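Local coordinates for protein transcriptional regulator, GntR family (PDB 3IHU) that probably binds DNA through a winged helix-turn-helix domain and regulates transcription, carrying an all-helical FCD domain behind it, at residues Phe34-Leu40 and Gly76-Arg81; Val90-Ala94 and Thr163-Val169; Arg141-Tyr145 and Tyr186-Ala190. All blocks are in the same frame, centred on the assembly; numbering follows the deposited sequence.

Contact 1 of 3, residues Phe34-Leu40 and Gly76-Arg81; sequences FVPGQRL and GAVIRR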
ATOM      1  N   PHE A  34      10.637  -0.751   9.724  1.00 16.92           N
ATOM      2  CA  PHE A  34      11.679  -0.122   8.935  1.00 16.93           C
ATOM      3  C   PHE A  34      11.200   1.324   8.756  1.00 17.49           C
ATOM      4  O   PHE A  34       9.988   1.562   8.727  1.00 16.87           O
ATOM      5  CB  PHE A  34      11.789  -0.791   7.541  1.00 17.41           C
ATOM      6  CG  PHE A  34      12.439  -2.138   7.555  1.00 18.61           C
ATOM      7  CD1 PHE A  34      11.683  -3.273   7.752  1.00 19.72           C
ATOM      8  CD2 PHE A  34      13.808  -2.282   7.377  1.00 19.32           C
ATOM      9  CE1 PHE A  34      12.277  -4.508   7.809  1.00 20.39           C
ATOM     10  CE2 PHE A  34      14.413  -3.518   7.416  1.00 19.21           C
ATOM     11  CZ  PHE A  34      13.642  -4.639   7.638  1.00 20.54           C
ATOM     12  N   VAL A  35      12.132   2.271   8.618  1.00 17.97           N
ATOM     13  CA  VAL A  35      11.784   3.683   8.485  1.00 17.47           C
ATOM     14  C   VAL A  35      12.492   4.408   7.312  1.00 18.32           C
ATOM     15  O   VAL A  35      13.592   4.042   6.894  1.00 16.80           O
ATOM     16  CB  VAL A  35      12.094   4.443   9.767  1.00 18.04           C
ATOM     17  CG1 VAL A  35      11.185   3.901  10.889  1.00 18.71           C
ATOM     18  CG2 VAL A  35      13.605   4.355  10.136  1.00 17.58           C
ATOM     19  N   PRO A  36      11.858   5.463   6.788  1.00 18.53           N
ATOM     20  CA  PRO A  36      12.519   6.310   5.802  1.00 19.27           C
ATOM     21  C   PRO A  36      13.871   6.782   6.320  1.00 18.24           C
ATOM     22  O   PRO A  36      13.989   7.131   7.510  1.00 18.18           O
ATOM     23  CB  PRO A  36      11.542   7.494   5.664  1.00 20.53           C
ATOM     24  CG  PRO A  36      10.204   6.885   5.998  1.00 19.98           C
ATOM     25  CD  PRO A  36      10.510   5.931   7.121  1.00 19.68           C
ATOM     26  N   GLY A  37      14.907   6.721   5.481  1.00 17.29           N
ATOM     27  CA  GLY A  37      16.265   7.156   5.885  1.00 16.29           C
ATOM     28  C   GLY A  37      17.078   6.036   6.472  1.00 16.05           C
ATOM     29  O   GLY A  37      18.251   6.176   6.789  1.00 14.38           O
ATOM     30  N   GLN A  38      16.468   4.878   6.650  1.00 15.50           N
ATOM     31  CA  GLN A  38      17.213   3.814   7.295  1.00 14.98           C
ATOM     32  C   GLN A  38      18.276   3.204   6.357  1.00 15.82           C
ATOM     33  O   GLN A  38      18.021   2.993   5.147  1.00 15.85           O
ATOM     34  CB  GLN A  38      16.263   2.729   7.734  1.00 14.36           C
ATOM     35  CG  GLN A  38      16.903   1.735   8.581  1.00 14.19           C
ATOM     36  CD  GLN A  38      15.883   0.739   9.147  1.00 13.30           C
ATOM     37  OE1 GLN A  38      14.678   0.891   8.941  1.00 11.24           O
ATOM     38  NE2 GLN A  38      16.370  -0.298   9.803  1.00 13.53           N
ATOM     39  N   ARG A  39      19.441   2.968   6.936  1.00 16.57           N
ATOM     40  CA  ARG A  39      20.531   2.265   6.285  1.00 19.57           C
ATOM     41  C   ARG A  39      20.365   0.781   6.382  1.00 19.08           C
ATOM     42  O   ARG A  39      20.264   0.268   7.485  1.00 21.44           O
ATOM     43  CB  ARG A  39      21.814   2.553   7.010  1.00 20.83           C
ATOM     44  CG  ARG A  39      22.350   3.838   6.639  1.00 23.08           C
ATOM     45  CD  ARG A  39      23.542   3.730   5.688  1.00 26.72           C
ATOM     46  NE  ARG A  39      23.808   5.117   5.340  1.00 28.82           N
ATOM     47  CZ  ARG A  39      24.391   5.542   4.231  1.00 31.60           C
ATOM     48  NH1 ARG A  39      24.853   4.689   3.308  1.00 28.69           N
ATOM     49  NH2 ARG A  39      24.498   6.855   4.066  1.00 33.03           N
ATOM     50  N   LEU A  40      20.281   0.095   5.253  1.00 18.87           N
ATOM     51  CA  LEU A  40      20.141  -1.343   5.267  1.00 18.19           C
ATOM     52  C   LEU A  40      21.455  -1.999   4.947  1.00 18.81           C
ATOM     53  O   LEU A  40      22.125  -1.623   3.998  1.00 18.38           O
ATOM     54  CB  LEU A  40      19.082  -1.781   4.282  1.00 18.20           C
ATOM     55  CG  LEU A  40      17.718  -1.161   4.468  1.00 18.90           C
ATOM     56  CD1 LEU A  40      16.779  -1.552   3.304  1.00 19.13           C
ATOM     57  CD2 LEU A  40      17.181  -1.534   5.850  1.00 17.79           C
ATOM     58  N   GLY A  76      24.894  -2.370   0.044  1.00 24.93           N
ATOM     59  CA  GLY A  76      23.935  -1.780   0.993  1.00 23.24           C
ATOM     60  C   GLY A  76      22.874  -0.939   0.308  1.00 21.69           C
ATOM     61  O   GLY A  76      22.775  -0.939  -0.922  1.00 19.52           O
ATOM     62  N   ALA A  77      22.024  -0.285   1.113  1.00 19.94           N
ATOM     63  CA  ALA A  77      20.929   0.518   0.567  1.00 19.94           C
ATOM     64  C   ALA A  77      20.432   1.488   1.628  1.00 20.42           C
ATOM     65  O   ALA A  77      20.712   1.304   2.813  1.00 21.09           O
ATOM     66  CB  ALA A  77      19.798  -0.378   0.088  1.00 19.61           C
ATOM     67  N   VAL A  78      19.714   2.526   1.209  1.00 20.86           N
ATOM     68  CA  VAL A  78      19.133   3.473   2.155  1.00 20.43           C
ATOM     69  C   VAL A  78      17.677   3.583   1.761  1.00 19.80           C
ATOM     70  O   VAL A  78      17.352   3.680   0.604  1.00 21.04           O
ATOM     71  CB  VAL A  78      19.924   4.861   2.200  1.00 22.23           C
ATOM     72  CG1 VAL A  78      19.251   5.868   3.113  1.00 22.42           C
ATOM     73  CG2 VAL A  78      21.298   4.628   2.735  1.00 22.93           C
ATOM     74  N   ILE A  79      16.771   3.474   2.718  1.00 18.03           N
ATOM     75  CA  ILE A  79      15.391   3.677   2.406  1.00 18.84           C
ATOM     76  C   ILE A  79      15.215   5.188   2.068  1.00 18.69           C
ATOM     77  O   ILE A  79      15.738   6.061   2.757  1.00 19.26           O
ATOM     78  CB  ILE A  79      14.444   3.193   3.567  1.00 18.24           C
ATOM     79  CG1 ILE A  79      14.705   1.711   3.859  1.00 18.98           C
ATOM     80  CG2 ILE A  79      12.976   3.450   3.225  1.00 18.13           C
ATOM     81  CD1 ILE A  79      13.742   1.083   4.909  1.00 17.34           C
ATOM     82  N   ARG A  80      14.517   5.464   0.997  1.00 19.35           N
ATOM     83  CA  ARG A  80      14.345   6.861   0.548  1.00 21.00           C
ATOM     84  C   ARG A  80      13.454   7.664   1.516  1.00 20.97           C
ATOM     85  O   ARG A  80      12.611   7.099   2.207  1.00 20.34           O
ATOM     86  CB  ARG A  80      13.762   6.888  -0.875  1.00 21.82           C
ATOM     87  CG  ARG A  80      14.800   6.447  -1.917  1.00 25.79           C
ATOM     88  CD  ARG A  80      14.333   6.704  -3.379  1.00 29.56           C
ATOM     89  NE  ARG A  80      14.265   8.129  -3.661  1.00 31.73           N
ATOM     90  CZ  ARG A  80      13.204   8.755  -4.155  1.00 37.15           C
ATOM     91  NH1 ARG A  80      12.099   8.079  -4.488  1.00 39.13           N
ATOM     92  NH2 ARG A  80      13.255  10.065  -4.352  1.00 36.72           N
ATOM     93  N   ARG A  81      13.696   8.967   1.582  1.00 21.48           N
ATOM     94  CA  ARG A  81      12.741   9.939   2.099  1.00 22.46           C
ATOM     95  C   ARG A  81      12.382  10.809   0.947  1.00 21.27           C
ATOM     96  O   ARG A  81      13.265  11.175   0.194  1.00 21.66           O
ATOM     97  CB  ARG A  81      13.386  10.881   3.121  1.00 23.71           C
ATOM     98  CG  ARG A  81      13.698  10.308   4.458  1.00 27.97           C
ATOM     99  CD  ARG A  81      14.055  11.496   5.409  1.00 32.80           C
ATOM    100  NE  ARG A  81      14.408  11.033   6.763  1.00 36.43           N
ATOM    101  CZ  ARG A  81      15.645  10.774   7.192  1.00 38.29           C
ATOM    102  NH1 ARG A  81      16.696  10.933   6.398  1.00 40.15           N
ATOM    103  NH2 ARG A  81      15.843  10.356   8.432  1.00 38.78           N
TER
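Arg-39 and Leu-40 pair with Val-78 and Ala-77 as short antiparallel strands, at one edge of a three-stranded sheet whose middle strand is 77-79. Leu-40 and Ala-77 make the hydrogen-bonded pair: Leu-40 N gives Ala-77 O a bond of 2.8 Å, and Ala-77 N returns a longer one to Leu-40 O. Past the non-hydrogen-bonded pair of Arg-39 and Val-78, Ile-79 N bonds Gln-38 O at 2.8 Å. A type II turn from Val-35 to Gln-38, pinned by Gln-38 OE1 accepting Val-35 N, then bends the chain, and Gly-37 N hydrogen-bonds Ile-79 O at 2.9 Å. The sheet belongs to the winged helix-turn-helix domain of GntR regulators, strands 69-71 and 77-79 forming its wing. Ile-79 fills the bend: with CG1 anti to the carbonyl carbon (chi1 -57°), CD1 runs to Phe-34 CB, 3.8 Å away, and CG1 rests against Leu-40 CD1 at 3.9 Å, beside helix 17-31. On the Arg-39 and Val-78 side, Val-78 CG2 presses one face of the Arg-39 guanidinium toward its rim, 3.6 Å from Arg-39 CZ. Arg-81, extended to NE, brings NH1 3.8 Å from Gly-37 CA, which lies toward the rim of the guanidinium face.

Contact 2 of 3, residues Val90-Ala94 and Thr163-Val169; sequences VLDVA and TIHMPIV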
ATOM      1  N   VAL A  90       3.940  11.336  -6.277  1.00 15.99           N
ATOM      2  CA  VAL A  90       3.495  10.021  -5.990  1.00 15.81           C
ATOM      3  C   VAL A  90       1.939   9.958  -5.780  1.00 16.38           C
ATOM      4  O   VAL A  90       1.267   9.067  -6.259  1.00 16.42           O
ATOM      5  CB  VAL A  90       4.220   9.431  -4.760  1.00 16.69           C
ATOM      6  CG1 VAL A  90       3.480   8.199  -4.218  1.00 14.64           C
ATOM      7  CG2 VAL A  90       5.701   9.155  -5.068  1.00 14.61           C
ATOM      8  N   LEU A  91       1.386  10.874  -5.014  1.00 16.51           N
ATOM      9  CA  LEU A  91      -0.052  10.881  -4.766  1.00 15.40           C
ATOM     10  C   LEU A  91      -0.828  11.116  -6.064  1.00 14.66           C
ATOM     11  O   LEU A  91      -1.904  10.642  -6.235  1.00 14.15           O
ATOM     12  CB  LEU A  91      -0.381  11.967  -3.761  1.00 15.42           C
ATOM     13  CG  LEU A  91       0.148  11.759  -2.332  1.00 15.16           C
ATOM     14  CD1 LEU A  91       0.054  13.066  -1.577  1.00 16.56           C
ATOM     15  CD2 LEU A  91      -0.653  10.611  -1.646  1.00 16.86           C
ATOM     16  N   ASP A  92      -0.246  11.854  -6.993  1.00 15.12           N
ATOM     17  CA  ASP A  92      -0.899  12.121  -8.288  1.00 15.73           C
ATOM     18  C   ASP A  92      -1.138  10.793  -9.040  1.00 15.87           C
ATOM     19  O   ASP A  92      -2.241  10.545  -9.580  1.00 17.01           O
ATOM     20  CB  ASP A  92      -0.040  13.065  -9.150  1.00 15.94           C
ATOM     21  CG  ASP A  92      -0.371  14.535  -8.939  1.00 19.46           C
ATOM     22  OD1 ASP A  92      -1.417  14.803  -8.332  1.00 22.65           O
ATOM     23  OD2 ASP A  92       0.398  15.414  -9.432  1.00 22.56           O
ATOM     24  N   VAL A  93      -0.121   9.942  -9.053  1.00 14.40           N
ATOM     25  CA  VAL A  93      -0.246   8.625  -9.631  1.00 15.28           C
ATOM     26  C   VAL A  93      -1.155   7.663  -8.779  1.00 15.84           C
ATOM     27  O   VAL A  93      -2.005   7.000  -9.329  1.00 14.27           O
ATOM     28  CB  VAL A  93       1.130   7.967  -9.760  1.00 15.26           C
ATOM     29  CG1 VAL A  93       0.994   6.517 -10.169  1.00 15.72           C
ATOM     30  CG2 VAL A  93       2.022   8.782 -10.785  1.00 19.01           C
ATOM     31  N   ALA A  94      -0.958   7.621  -7.458  1.00 14.79           N
ATOM     32  CA  ALA A  94      -1.786   6.813  -6.585  1.00 15.73           C
ATOM     33  C   ALA A  94      -3.241   7.170  -6.680  1.00 14.50           C
ATOM     34  O   ALA A  94      -4.073   6.302  -6.647  1.00 16.13           O
ATOM     35  CB  ALA A  94      -1.295   6.857  -5.103  1.00 14.42           C
ATOM     36  N   THR A 163       2.850   0.402  -6.179  1.00 38.11           N
ATOM     37  CA  THR A 163       2.730   1.856  -6.129  1.00 38.40           C
ATOM     38  C   THR A 163       1.506   2.319  -5.335  1.00 37.99           C
ATOM     39  O   THR A 163       1.555   3.327  -4.620  1.00 38.28           O
ATOM     40  CB  THR A 163       2.604   2.471  -7.526  1.00 39.10           C
ATOM     41  OG1 THR A 163       3.767   2.119  -8.295  1.00 42.33           O
ATOM     42  CG2 THR A 163       2.487   4.036  -7.417  1.00 39.70           C
ATOM     43  N   ILE A 164       0.410   1.577  -5.479  1.00 37.41           N
ATOM     44  CA  ILE A 164      -0.873   1.956  -4.889  1.00 37.09           C
ATOM     45  C   ILE A 164      -0.772   2.125  -3.390  1.00 35.85           C
ATOM     46  O   ILE A 164      -1.462   2.947  -2.802  1.00 37.35           O
ATOM     47  CB  ILE A 164      -1.947   0.900  -5.269  1.00 36.64           C
ATOM     48  CG1 ILE A 164      -2.493   1.183  -6.653  1.00 37.39           C
ATOM     49  CG2 ILE A 164      -3.077   0.909  -4.306  1.00 39.01           C
ATOM     50  CD1 ILE A 164      -3.132  -0.005  -7.299  1.00 37.19           C
ATOM     51  N   HIS A 165       0.118   1.373  -2.773  1.00 34.85           N
ATOM     52  CA  HIS A 165       0.210   1.295  -1.307  1.00 34.76           C
ATOM     53  C   HIS A 165       0.907   2.498  -0.653  1.00 32.86           C
ATOM     54  O   HIS A 165       0.669   2.780   0.530  1.00 33.21           O
ATOM     55  CB  HIS A 165       0.953  -0.004  -0.918  1.00 35.14           C
ATOM     56  CG  HIS A 165       0.237  -1.247  -1.324  1.00 37.38           C
ATOM     57  ND1 HIS A 165      -1.039  -1.537  -0.898  1.00 39.86           N
ATOM     58  CD2 HIS A 165       0.617  -2.287  -2.106  1.00 39.47           C
ATOM     59  CE1 HIS A 165      -1.415  -2.706  -1.387  1.00 38.62           C
ATOM     60  NE2 HIS A 165      -0.431  -3.175  -2.135  1.00 40.88           N
HETATM   61  N   MSE A 166       1.784   3.157  -1.417  1.00 30.32           N
HETATM   62  CA  MSE A 166       2.538   4.333  -0.952  0.60 28.98           C
HETATM   63  C   MSE A 166       3.257   4.172   0.372  1.00 27.95           C
HETATM   64  O   MSE A 166       3.063   4.952   1.291  1.00 27.01           O
HETATM   65  CB  MSE A 166       1.605   5.530  -0.849  0.60 28.49           C
HETATM   66  CG  MSE A 166       1.132   5.995  -2.131  0.60 27.37           C
HETATM   67 SE   MSE A 166       0.203   7.590  -1.791  0.45 25.13          SE
HETATM   68  CE  MSE A 166      -1.563   6.844  -1.413  0.60 15.28           C
ATOM     69  N   PRO A 167       4.116   3.156   0.475  1.00 27.16           N
ATOM     70  CA  PRO A 167       4.743   2.804   1.767  1.00 25.81           C
ATOM     71  C   PRO A 167       5.590   3.910   2.353  1.00 25.11           C
ATOM     72  O   PRO A 167       5.497   4.176   3.546  1.00 25.38           O
ATOM     73  CB  PRO A 167       5.588   1.549   1.439  1.00 26.25           C
ATOM     74  CG  PRO A 167       5.629   1.472  -0.088  1.00 26.77           C
ATOM     75  CD  PRO A 167       4.432   2.192  -0.598  1.00 27.33           C
ATOM     76  N   ILE A 168       6.381   4.598   1.534  1.00 24.65           N
ATOM     77  CA  ILE A 168       7.179   5.703   2.058  1.00 24.55           C
ATOM     78  C   ILE A 168       6.307   6.836   2.571  1.00 22.83           C
ATOM     79  O   ILE A 168       6.513   7.281   3.690  1.00 23.98           O
ATOM     80  CB  ILE A 168       8.203   6.311   1.069  1.00 24.34           C
ATOM     81  CG1 ILE A 168       9.117   5.246   0.516  1.00 27.50           C
ATOM     82  CG2 ILE A 168       9.087   7.361   1.813  1.00 21.77           C
ATOM     83  CD1 ILE A 168      10.055   4.750   1.538  1.00 29.72           C
ATOM     84  N   VAL A 169       5.345   7.278   1.774  1.00 22.39           N
ATOM     85  CA  VAL A 169       4.377   8.305   2.175  1.00 21.43           C
ATOM     86  C   VAL A 169       3.671   7.909   3.491  1.00 22.16           C
ATOM     87  O   VAL A 169       3.597   8.689   4.442  1.00 21.69           O
ATOM     88  CB  VAL A 169       3.325   8.551   1.049  1.00 22.71           C
ATOM     89  CG1 VAL A 169       2.275   9.578   1.488  1.00 21.63           C
ATOM     90  CG2 VAL A 169       3.999   9.015  -0.210  1.00 21.27           C
TER
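Thr-163 makes the first touch, its methyl CG2 meeting Val-93 CG1 at 4.0 Å, the two side chains crossing at about a right angle on the more open side of helix 84-105. Ile-164 comes closest by backbone, its CA 5.2 Å from that of Ala-94, but its side chain leaves this patch for Met-97 and Thr-98 further along the same helix. His-165 turns to the other side, where it hydrogen-bonds Arg-141. Met-166, a selenomethionine, breaks the helix: its positive phi (50°) puts a kink between helices 155-165 and 167-172, and it stands at the N-cap position of the second. From this kink its side chain reaches onto the side of helix 84-105. In one of its two conformers CG slides past Val-90 CG1 at 3.8 Å, and CE, folded back by the bend at chi3 (-87°), lies 3.7 Å from Ala-94 CB. The chain crosses Leu-91 at about a right angle, but the close selenium approach there is doubtful. Val-169, a turn later, sets CG2 against Val-90 CG1 at 4.1 Å, and Leu-91 continues onto helix 198-219 of the FCD domain. No hydrogen bond crosses between the two segments, so the kinked pair 155-165 and 167-172 packs on helix 84-105 here through apolar contact, mainly methyl groups and the selenomethionine side chain, which is consistent with Met-166 having more than one conformation.

Contact 3 of 3, residues Arg141-Tyr145 and Tyr186-Ala190; sequences RRHFY and YRRIA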
ATOM      1  N   ARG A 141      -5.975  -3.726   5.740  1.00 20.36           N
ATOM      2  CA  ARG A 141      -5.844  -2.831   4.590  1.00 20.70           C
ATOM      3  C   ARG A 141      -5.271  -3.583   3.389  1.00 20.92           C
ATOM      4  O   ARG A 141      -5.835  -3.558   2.280  1.00 20.12           O
ATOM      5  CB  ARG A 141      -5.014  -1.596   4.906  1.00 21.31           C
ATOM      6  CG  ARG A 141      -4.990  -0.569   3.697  1.00 21.49           C
ATOM      7  CD  ARG A 141      -3.744   0.298   3.701  1.00 26.31           C
ATOM      8  NE  ARG A 141      -2.520  -0.471   3.471  1.00 25.94           N
ATOM      9  CZ  ARG A 141      -2.159  -1.019   2.307  1.00 31.04           C
ATOM     10  NH1 ARG A 141      -2.937  -0.970   1.220  1.00 33.87           N
ATOM     11  NH2 ARG A 141      -1.026  -1.691   2.231  1.00 30.06           N
ATOM     12  N   ARG A 142      -4.154  -4.266   3.601  1.00 22.15           N
ATOM     13  CA  ARG A 142      -3.549  -5.022   2.518  0.50 22.67           C
ATOM     14  C   ARG A 142      -4.574  -6.020   1.928  1.00 22.77           C
ATOM     15  O   ARG A 142      -4.713  -6.089   0.698  1.00 21.66           O
ATOM     16  CB  ARG A 142      -2.236  -5.689   2.968  0.50 23.49           C
ATOM     17  CG  ARG A 142      -1.210  -5.875   1.850  0.50 25.73           C
ATOM     18  CD  ARG A 142       0.236  -6.188   2.346  0.50 25.79           C
ATOM     19  NE  ARG A 142       0.907  -5.048   2.990  0.50 25.12           N
ATOM     20  CZ  ARG A 142       1.538  -4.054   2.352  0.50 25.46           C
ATOM     21  NH1 ARG A 142       1.593  -4.011   1.028  0.50 24.08           N
ATOM     22  NH2 ARG A 142       2.111  -3.085   3.058  0.50 24.41           N
ATOM     23  N   HIS A 143      -5.301  -6.760   2.775  1.00 20.91           N
ATOM     24  CA  HIS A 143      -6.303  -7.689   2.309  1.00 20.73           C
ATOM     25  C   HIS A 143      -7.437  -7.055   1.477  1.00 19.33           C
ATOM     26  O   HIS A 143      -7.895  -7.614   0.470  1.00 18.33           O
ATOM     27  CB  HIS A 143      -6.900  -8.451   3.531  1.00 22.08           C
ATOM     28  CG  HIS A 143      -7.832  -9.539   3.150  1.00 25.85           C
ATOM     29  ND1 HIS A 143      -7.497 -10.509   2.224  1.00 30.85           N
ATOM     30  CD2 HIS A 143      -9.091  -9.833   3.567  1.00 28.68           C
ATOM     31  CE1 HIS A 143      -8.514 -11.343   2.080  1.00 29.36           C
ATOM     32  NE2 HIS A 143      -9.488 -10.958   2.884  1.00 27.97           N
ATOM     33  N   PHE A 144      -7.891  -5.894   1.917  1.00 17.85           N
ATOM     34  CA  PHE A 144      -8.888  -5.119   1.206  1.00 17.03           C
ATOM     35  C   PHE A 144      -8.410  -4.797  -0.217  1.00 15.87           C
ATOM     36  O   PHE A 144      -9.105  -5.079  -1.194  1.00 12.95           O
ATOM     37  CB  PHE A 144      -9.093  -3.821   1.983  1.00 17.20           C
ATOM     38  CG  PHE A 144     -10.067  -2.892   1.386  1.00 17.75           C
ATOM     39  CD1 PHE A 144     -11.367  -3.263   1.217  1.00 20.31           C
ATOM     40  CD2 PHE A 144      -9.691  -1.616   1.021  1.00 20.45           C
ATOM     41  CE1 PHE A 144     -12.286  -2.373   0.705  1.00 21.29           C
ATOM     42  CE2 PHE A 144     -10.613  -0.718   0.508  1.00 17.84           C
ATOM     43  CZ  PHE A 144     -11.917  -1.118   0.359  1.00 19.80           C
ATOM     44  N   TYR A 145      -7.188  -4.263  -0.315  1.00 16.04           N
ATOM     45  CA  TYR A 145      -6.609  -3.900  -1.620  1.00 17.30           C
ATOM     46  C   TYR A 145      -6.434  -5.117  -2.483  1.00 17.77           C
ATOM     47  O   TYR A 145      -6.770  -5.090  -3.669  1.00 17.95           O
ATOM     48  CB  TYR A 145      -5.270  -3.175  -1.444  1.00 16.94           C
ATOM     49  CG  TYR A 145      -5.423  -1.697  -1.209  1.00 19.88           C
ATOM     50  CD1 TYR A 145      -6.029  -1.200  -0.083  1.00 22.50           C
ATOM     51  CD2 TYR A 145      -4.908  -0.772  -2.130  1.00 24.33           C
ATOM     52  CE1 TYR A 145      -6.171   0.149   0.121  1.00 23.37           C
ATOM     53  CE2 TYR A 145      -5.058   0.586  -1.928  1.00 25.95           C
ATOM     54  CZ  TYR A 145      -5.674   1.037  -0.813  1.00 24.58           C
ATOM     55  OH  TYR A 145      -5.774   2.367  -0.664  1.00 25.17           O
ATOM     56  N   TYR A 186     -12.219   3.899   2.949  1.00 16.64           N
ATOM     57  CA  TYR A 186     -12.217   2.539   2.499  1.00 16.95           C
ATOM     58  C   TYR A 186     -13.637   1.972   2.498  1.00 17.56           C
ATOM     59  O   TYR A 186     -13.986   1.174   1.645  1.00 17.51           O
ATOM     60  CB  TYR A 186     -11.348   1.637   3.374  1.00 17.42           C
ATOM     61  CG  TYR A 186      -9.880   1.969   3.468  1.00 18.02           C
ATOM     62  CD1 TYR A 186      -9.183   2.441   2.375  1.00 19.95           C
ATOM     63  CD2 TYR A 186      -9.185   1.774   4.643  1.00 21.28           C
ATOM     64  CE1 TYR A 186      -7.846   2.716   2.447  1.00 22.87           C
ATOM     65  CE2 TYR A 186      -7.826   2.060   4.722  1.00 21.10           C
ATOM     66  CZ  TYR A 186      -7.169   2.527   3.612  1.00 21.17           C
ATOM     67  OH  TYR A 186      -5.827   2.852   3.647  1.00 21.59           O
ATOM     68  N   ARG A 187     -14.426   2.367   3.490  1.00 17.87           N
ATOM     69  CA  ARG A 187     -15.814   2.017   3.502  1.00 18.13           C
ATOM     70  C   ARG A 187     -16.541   2.577   2.293  1.00 17.42           C
ATOM     71  O   ARG A 187     -17.336   1.863   1.724  1.00 16.26           O
ATOM     72  CB  ARG A 187     -16.475   2.478   4.786  1.00 18.21           C
ATOM     73  CG  ARG A 187     -15.951   1.711   5.951  1.00 21.69           C
ATOM     74  CD  ARG A 187     -16.425   2.330   7.264  1.00 25.42           C
ATOM     75  NE  ARG A 187     -17.688   1.737   7.582  1.00 29.19           N
ATOM     76  CZ  ARG A 187     -18.202   1.666   8.798  1.00 31.42           C
ATOM     77  NH1 ARG A 187     -17.556   2.188   9.858  1.00 30.51           N
ATOM     78  NH2 ARG A 187     -19.370   1.055   8.934  1.00 33.05           N
ATOM     79  N   ARG A 188     -16.282   3.832   1.912  1.00 17.74           N
ATOM     80  CA  ARG A 188     -16.953   4.402   0.731  1.00 18.53           C
ATOM     81  C   ARG A 188     -16.521   3.662  -0.560  1.00 18.78           C
ATOM     82  O   ARG A 188     -17.349   3.442  -1.465  1.00 15.65           O
ATOM     83  CB  ARG A 188     -16.707   5.928   0.592  1.00 19.60           C
ATOM     84  CG  ARG A 188     -17.347   6.763   1.724  1.00 24.39           C
ATOM     85  CD  ARG A 188     -16.721   8.185   1.939  1.00 27.50           C
ATOM     86  NE  ARG A 188     -17.565   8.981   2.821  1.00 31.54           N
ATOM     87  CZ  ARG A 188     -18.619   9.715   2.430  1.00 33.00           C
ATOM     88  NH1 ARG A 188     -18.949   9.838   1.149  1.00 31.00           N
ATOM     89  NH2 ARG A 188     -19.344  10.362   3.342  1.00 35.31           N
ATOM     90  N   ILE A 189     -15.227   3.304  -0.649  1.00 17.85           N
ATOM     91  CA  ILE A 189     -14.747   2.545  -1.793  1.00 16.95           C
ATOM     92  C   ILE A 189     -15.538   1.223  -1.904  1.00 16.62           C
ATOM     93  O   ILE A 189     -16.066   0.923  -2.953  1.00 14.89           O
ATOM     94  CB  ILE A 189     -13.225   2.246  -1.766  1.00 17.26           C
ATOM     95  CG1 ILE A 189     -12.408   3.523  -1.968  1.00 18.28           C
ATOM     96  CG2 ILE A 189     -12.884   1.177  -2.842  1.00 15.68           C
ATOM     97  CD1 ILE A 189     -10.931   3.427  -1.585  1.00 20.72           C
ATOM     98  N   ALA A 190     -15.583   0.453  -0.820  1.00 16.17           N
ATOM     99  CA  ALA A 190     -16.280  -0.830  -0.804  1.00 16.87           C
ATOM    100  C   ALA A 190     -17.730  -0.663  -1.235  1.00 16.06           C
ATOM    101  O   ALA A 190     -18.182  -1.353  -2.130  1.00 14.71           O
ATOM    102  CB  ALA A 190     -16.224  -1.456   0.540  1.00 15.68           C
TER
HETATM  103  O   HOH W   1      -4.572   3.437   1.586  1.00 26.15           O
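Within the helical bundle of the FCD domain, Phe-144 and Tyr-186 bridge helices 134-152 and 179-195, which run nearly parallel here (22°) with axes 12.1 Å apart. That spacing is too wide for backbones to approach closely, and large side chains span it. Phe-144 has CG anti to its own N (chi1 179°), which carries the ring straight across. Its CZ ends 3.3 Å from Tyr-186 O, and its CE2 lies 3.8 Å from Tyr-186 CB. The ring edge meets Ala-190, with Phe-144 CE1 4.0 Å from Ala-190 CB. The Phe-144 and Tyr-186 rings meet obliquely, planes at 53°. Ile-189 CG2 adds a looser touch on Phe-144 CZ, and helix 112-130 backs the phenylalanine through Leu-118 and Ser-121.

Tyr-186 reaches back the other way, toward the first helix. The aliphatic part of Arg-141 crosses its phenol end, CD 3.3 Å from OH, while the guanidinium turns off to a salt bridge with Glu-30. Arg-141 NH1 also lies 3.3 Å above the plane of the Tyr-145 ring, toward its rim, so that Arg-141 packs against one face of that ring. Tyr-145 in turn presents its edge to Tyr-186, CE1 to CE1 at 3.8 Å. Tyr-186 OH is further held by Arg-182 NH2, and a water in the plane of its ring, 2.8 Å from Tyr-145 OH, appears to link the two hydroxyls, though its approach to Tyr-186 OH is unusually short and less certain.

Contact 1 belongs to the winged-helix domain, contacts 2 and 3 to the FCD domain. Contact 1 is partly open and mostly backbone pairing, with two arginines laid over it; contact 2, also partly buried, is purely apolar; contact 3 is fully buried and mixes aromatic packing with a water. Contact 2 touches both others: Ile-168 CD1 packs on Ile-79 CG2 (3.6 Å) of contact 1, and Ile-164 packs on Tyr-145 of contact 3. Helix 84-105 is the next element after strand 77-79. Contacts 2 and 3 use different helices but alternate along the chain, 134-152 leading into 155-165 and 167-172 into 179-195. Contacts 1 and 3 do not touch, their centres about 28 Å apart.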